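Local coordinates for protein cruciferin (Brassica napus, PDB 3KGL) that probably serves as an 11S seed storage globulin, a nutrient reservoir of the rapeseed built from two cupin domains, at residues A[191-202]-A[208-219]. Residues are numbered along the deposited sequence; the frame is centred on the assembly and turned at random.
Sequences NPRPFYLAGNNP and IEGREQQPQKNI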
loop_
_atom_site.group_PDB
_atom_site.type_symbol
_atom_site.label_atom_id
_atom_site.label_comp_id
_atom_site.label_asym_id
_atom_site.label_seq_id
_atom_site.Cartn_x
_atom_site.Cartn_y
_atom_site.Cartn_z
ATOM N N ASN A 191 -2.229 5.224 14.619
ATOM C CA ASN A 191 -3.084 6.194 15.314
ATOM C C ASN A 191 -3.507 7.364 14.424
ATOM O O ASN A 191 -2.830 7.684 13.437
ATOM C CB ASN A 191 -2.420 6.772 16.570
ATOM C CG ASN A 191 -1.634 5.756 17.341
ATOM O OD1 ASN A 191 -2.097 5.221 18.361
ATOM N ND2 ASN A 191 -0.430 5.484 16.872
ATOM N N PRO A 192 -4.636 8.006 14.770
ATOM C CA PRO A 192 -5.028 9.241 14.103
ATOM C C PRO A 192 -4.203 10.344 14.717
ATOM O O PRO A 192 -3.996 10.338 15.913
ATOM C CB PRO A 192 -6.493 9.393 14.512
ATOM C CG PRO A 192 -6.568 8.724 15.800
ATOM C CD PRO A 192 -5.708 7.525 15.653
ATOM N N ARG A 193 -3.696 11.264 13.914
ATOM C CA ARG A 193 -2.865 12.306 14.478
ATOM C C ARG A 193 -3.273 13.676 14.007
ATOM O O ARG A 193 -3.002 14.063 12.876
ATOM C CB ARG A 193 -1.394 12.053 14.198
ATOM C CG ARG A 193 -0.874 10.829 14.894
ATOM C CD ARG A 193 0.615 10.900 15.032
ATOM N NE ARG A 193 1.192 9.630 15.447
ATOM C CZ ARG A 193 1.691 9.404 16.651
ATOM N NH1 ARG A 193 1.676 10.353 17.569
ATOM N NH2 ARG A 193 2.203 8.226 16.939
ATOM N N PRO A 194 -3.946 14.414 14.890
ATOM C CA PRO A 194 -4.288 15.804 14.634
ATOM C C PRO A 194 -3.016 16.613 14.762
ATOM O O PRO A 194 -2.198 16.357 15.654
ATOM C CB PRO A 194 -5.228 16.156 15.791
ATOM C CG PRO A 194 -5.453 14.889 16.548
ATOM C CD PRO A 194 -4.314 13.996 16.247
ATOM N N PHE A 195 -2.832 17.567 13.864
ATOM C CA PHE A 195 -1.789 18.551 14.056
ATOM C C PHE A 195 -2.476 19.871 14.257
ATOM O O PHE A 195 -3.125 20.393 13.346
ATOM C CB PHE A 195 -0.841 18.596 12.869
ATOM C CG PHE A 195 0.136 17.454 12.836
ATOM C CD1 PHE A 195 1.440 17.627 13.258
ATOM C CD2 PHE A 195 -0.253 16.208 12.385
ATOM C CE1 PHE A 195 2.333 16.587 13.216
ATOM C CE2 PHE A 195 0.646 15.169 12.340
ATOM C CZ PHE A 195 1.938 15.361 12.755
ATOM N N TYR A 196 -2.345 20.393 15.470
ATOM C CA TYR A 196 -3.075 21.575 15.879
ATOM C C TYR A 196 -2.288 22.846 15.604
ATOM O O TYR A 196 -1.173 23.027 16.091
ATOM C CB TYR A 196 -3.444 21.448 17.356
ATOM C CG TYR A 196 -4.531 20.429 17.594
ATOM C CD1 TYR A 196 -5.799 20.623 17.072
ATOM C CD2 TYR A 196 -4.292 19.270 18.320
ATOM C CE1 TYR A 196 -6.803 19.707 17.272
ATOM C CE2 TYR A 196 -5.302 18.332 18.517
ATOM C CZ TYR A 196 -6.558 18.565 17.992
ATOM O OH TYR A 196 -7.591 17.671 18.170
ATOM N N LEU A 197 -2.874 23.731 14.812
ATOM C CA LEU A 197 -2.217 24.994 14.486
ATOM C C LEU A 197 -2.325 26.084 15.583
ATOM O O LEU A 197 -1.471 26.962 15.687
ATOM C CB LEU A 197 -2.766 25.523 13.158
ATOM C CG LEU A 197 -2.105 25.084 11.856
ATOM C CD1 LEU A 197 -1.726 23.634 11.969
ATOM C CD2 LEU A 197 -3.043 25.318 10.677
ATOM N N ALA A 198 -3.371 26.032 16.401
ATOM C CA ALA A 198 -3.633 27.123 17.330
ATOM C C ALA A 198 -4.005 26.618 18.704
ATOM O O ALA A 198 -3.354 26.948 19.707
ATOM C CB ALA A 198 -4.742 27.992 16.803
ATOM N N GLY A 199 -5.074 25.831 18.736
ATOM C CA GLY A 199 -5.602 25.306 19.977
ATOM C C GLY A 199 -4.587 24.557 20.812
ATOM O O GLY A 199 -3.731 23.824 20.302
ATOM N N ASN A 200 -4.688 24.753 22.119
ATOM C CA ASN A 200 -3.955 23.939 23.064
ATOM C C ASN A 200 -4.856 22.767 23.479
ATOM O O ASN A 200 -6.073 22.912 23.581
ATOM C CB ASN A 200 -3.558 24.787 24.278
ATOM C CG ASN A 200 -2.245 24.354 24.887
ATOM O OD1 ASN A 200 -1.364 23.868 24.185
ATOM N ND2 ASN A 200 -2.100 24.532 26.199
ATOM N N ASN A 201 -4.273 21.596 23.684
ATOM C CA ASN A 201 -5.012 20.513 24.324
ATOM C C ASN A 201 -4.308 20.066 25.587
ATOM O O ASN A 201 -3.342 19.311 25.522
ATOM C CB ASN A 201 -5.173 19.311 23.398
ATOM C CG ASN A 201 -5.829 18.140 24.091
ATOM O OD1 ASN A 201 -6.625 18.322 25.011
ATOM N ND2 ASN A 201 -5.504 16.929 23.654
ATOM N N PRO A 202 -4.800 20.511 26.750
ATOM C CA PRO A 202 -4.102 20.214 28.000
ATOM C C PRO A 202 -4.276 18.749 28.394
ATOM O O PRO A 202 -3.523 18.252 29.227
ATOM C CB PRO A 202 -4.795 21.129 29.015
ATOM C CG PRO A 202 -5.782 21.956 28.231
ATOM C CD PRO A 202 -6.080 21.185 27.000
ATOM N N ILE A 208 -3.917 7.803 22.047
ATOM C CA ILE A 208 -2.715 7.007 21.791
ATOM C C ILE A 208 -2.224 6.390 23.111
ATOM O O ILE A 208 -2.493 6.936 24.177
ATOM C CB ILE A 208 -1.612 7.897 21.180
ATOM C CG1 ILE A 208 -2.169 8.724 20.020
ATOM C CG2 ILE A 208 -0.442 7.070 20.710
ATOM C CD1 ILE A 208 -1.112 9.480 19.271
ATOM N N GLU A 209 -1.499 5.275 23.055
ATOM C CA GLU A 209 -1.123 4.529 24.274
ATOM C C GLU A 209 -0.245 5.237 25.318
ATOM O O GLU A 209 -0.725 5.628 26.386
ATOM C CB GLU A 209 -0.497 3.175 23.929
ATOM C CG GLU A 209 -1.522 2.077 23.701
ATOM C CD GLU A 209 -0.900 0.773 23.247
ATOM O OE1 GLU A 209 0.217 0.440 23.715
ATOM O OE2 GLU A 209 -1.537 0.077 22.425
ATOM N N GLY A 210 1.043 5.369 25.031
ATOM C CA GLY A 210 1.985 5.811 26.045
ATOM C C GLY A 210 2.255 7.303 26.096
ATOM O O GLY A 210 3.404 7.733 26.196
ATOM N N ARG A 211 1.197 8.100 26.049
ATOM C CA ARG A 211 1.349 9.551 26.096
ATOM C C ARG A 211 1.607 10.129 27.520
ATOM O O ARG A 211 2.133 11.241 27.687
ATOM C CB ARG A 211 0.146 10.200 25.410
ATOM C CG ARG A 211 0.177 10.037 23.900
ATOM C CD ARG A 211 1.119 11.054 23.205
ATOM N NE ARG A 211 2.359 11.320 23.944
ATOM C CZ ARG A 211 3.466 11.853 23.426
ATOM N NH1 ARG A 211 3.540 12.177 22.136
ATOM N NH2 ARG A 211 4.520 12.048 24.206
ATOM N N GLU A 212 1.238 9.355 28.535
ATOM C CA GLU A 212 1.489 9.715 29.928
ATOM C C GLU A 212 1.069 11.158 30.296
ATOM O O GLU A 212 1.784 11.902 30.984
ATOM C CB GLU A 212 2.948 9.416 30.307
ATOM C CG GLU A 212 3.323 7.926 30.213
ATOM C CD GLU A 212 4.598 7.574 30.979
ATOM O OE1 GLU A 212 5.088 8.413 31.764
ATOM O OE2 GLU A 212 5.114 6.453 30.799
ATOM N N GLN A 213 -0.117 11.539 29.853
ATOM C CA GLN A 213 -0.717 12.762 30.350
ATOM C C GLN A 213 0.235 13.924 30.179
ATOM O O GLN A 213 0.390 14.747 31.084
ATOM C CB GLN A 213 -1.065 12.612 31.832
ATOM C CG GLN A 213 -1.797 11.322 32.164
ATOM C CD GLN A 213 -2.121 11.183 33.640
ATOM O OE1 GLN A 213 -1.461 11.778 34.493
ATOM N NE2 GLN A 213 -3.151 10.396 33.945
ATOM N N GLN A 214 0.892 13.982 29.032
ATOM C CA GLN A 214 1.569 15.207 28.665
ATOM C C GLN A 214 0.609 16.027 27.849
ATOM O O GLN A 214 -0.135 15.507 27.035
ATOM C CB GLN A 214 2.816 14.935 27.852
ATOM C CG GLN A 214 4.023 14.584 28.667
ATOM C CD GLN A 214 5.196 14.286 27.784
ATOM O OE1 GLN A 214 5.423 14.970 26.781
ATOM N NE2 GLN A 214 5.947 13.250 28.133
ATOM N N PRO A 215 0.616 17.329 28.074
ATOM C CA PRO A 215 -0.266 18.217 27.315
ATOM C C PRO A 215 0.132 18.277 25.826
ATOM O O PRO A 215 1.289 18.047 25.434
ATOM C CB PRO A 215 -0.057 19.585 27.981
ATOM C CG PRO A 215 0.747 19.323 29.200
ATOM C CD PRO A 215 1.475 18.045 29.023
ATOM N N GLN A 216 -0.846 18.591 24.992
ATOM C CA GLN A 216 -0.606 18.682 23.578
ATOM C C GLN A 216 -0.765 20.109 23.166
ATOM O O GLN A 216 -1.868 20.657 23.169
ATOM C CB GLN A 216 -1.572 17.807 22.779
ATOM C CG GLN A 216 -1.168 17.633 21.331
ATOM C CD GLN A 216 -2.237 16.965 20.532
ATOM O OE1 GLN A 216 -3.403 17.021 20.880
ATOM N NE2 GLN A 216 -1.850 16.316 19.449
ATOM N N LYS A 217 0.357 20.694 22.777
ATOM C CA LYS A 217 0.404 22.067 22.339
ATOM C C LYS A 217 0.251 22.145 20.814
ATOM O O LYS A 217 0.372 21.140 20.124
ATOM C CB LYS A 217 1.717 22.679 22.805
ATOM C CG LYS A 217 2.214 22.100 24.133
ATOM C CD LYS A 217 2.796 20.704 23.936
ATOM C CE LYS A 217 3.547 20.214 25.144
ATOM N NZ LYS A 217 2.712 20.298 26.364
ATOM N N ASN A 218 -0.045 23.335 20.301
ATOM C CA ASN A 218 -0.050 23.554 18.861
ATOM C C ASN A 218 1.348 23.460 18.287
ATOM O O ASN A 218 2.338 23.386 19.021
ATOM C CB ASN A 218 -0.670 24.909 18.496
ATOM C CG ASN A 218 0.123 26.085 19.038
ATOM O OD1 ASN A 218 1.350 26.124 18.926
ATOM N ND2 ASN A 218 -0.577 27.055 19.632
ATOM N N ILE A 219 1.421 23.468 16.965
ATOM C CA ILE A 219 2.695 23.328 16.274
ATOM C C ILE A 219 3.651 24.455 16.632
ATOM O O ILE A 219 4.822 24.203 16.933
ATOM C CB ILE A 219 2.495 23.299 14.771
ATOM C CG1 ILE A 219 1.870 21.976 14.358
ATOM C CG2 ILE A 219 3.804 23.491 14.062
ATOM C CD1 ILE A 219 1.433 21.984 12.926
HETATM O O HOH W 1 -0.432 19.928 18.121
HETATM O O HOH W 2 0.194 25.383 22.298
#
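I208 begins the contact by laying CD1 over one face of the R193 guanidinium, while its CG2 branch meets the amide of N191, whose ND2 bonds N5 of the second subunit. The guanidinium is held by salt bridges, from NH2 to D189 of the same chain and from NH1 to D362 of the second subunit. The chain then loops outward and returns at Q216, which forms an antiparallel hydrogen-bonded pair with N201: N201 N to Q216 O is 2.6 Å and Q216 N to N201 O 2.7 Å. With CG anti to the backbone N (chi1 -167°), the extended Q216 side chain reaches the Y196 ring, where OE1 lies at the ring edge, 3.3 Å from CE2, and the amide plane stands almost perpendicular to the ring. OE1 also takes a weak bond from N201 ND2, N201 OD1 being taken by Q203 N, whereas Q216 NE2 binds the D362 carbonyl of the second subunit. At K217 the link is through water, its O joined to the Y196 N, weakly on that side. N218 turns into the bend after strand 194-196, and its ND2 bonds A198 O at 2.8 Å, nearly straight (175°), as OD1 accepts from N221 N. An alanine in place of N218 would probably cost A198 O one of its two donors, leaving N244 ND2, and strip N221 N of its side-chain acceptor. I219 N follows with a 2.8 Å bond to Y196 O, and its CD1 packs on L197 CD1. Largely backbone hydrogen bonds, supplemented by side-chain amides, thus fasten the returning loop to the end of strand 194-196 and the loop beyond, where the second subunit docks.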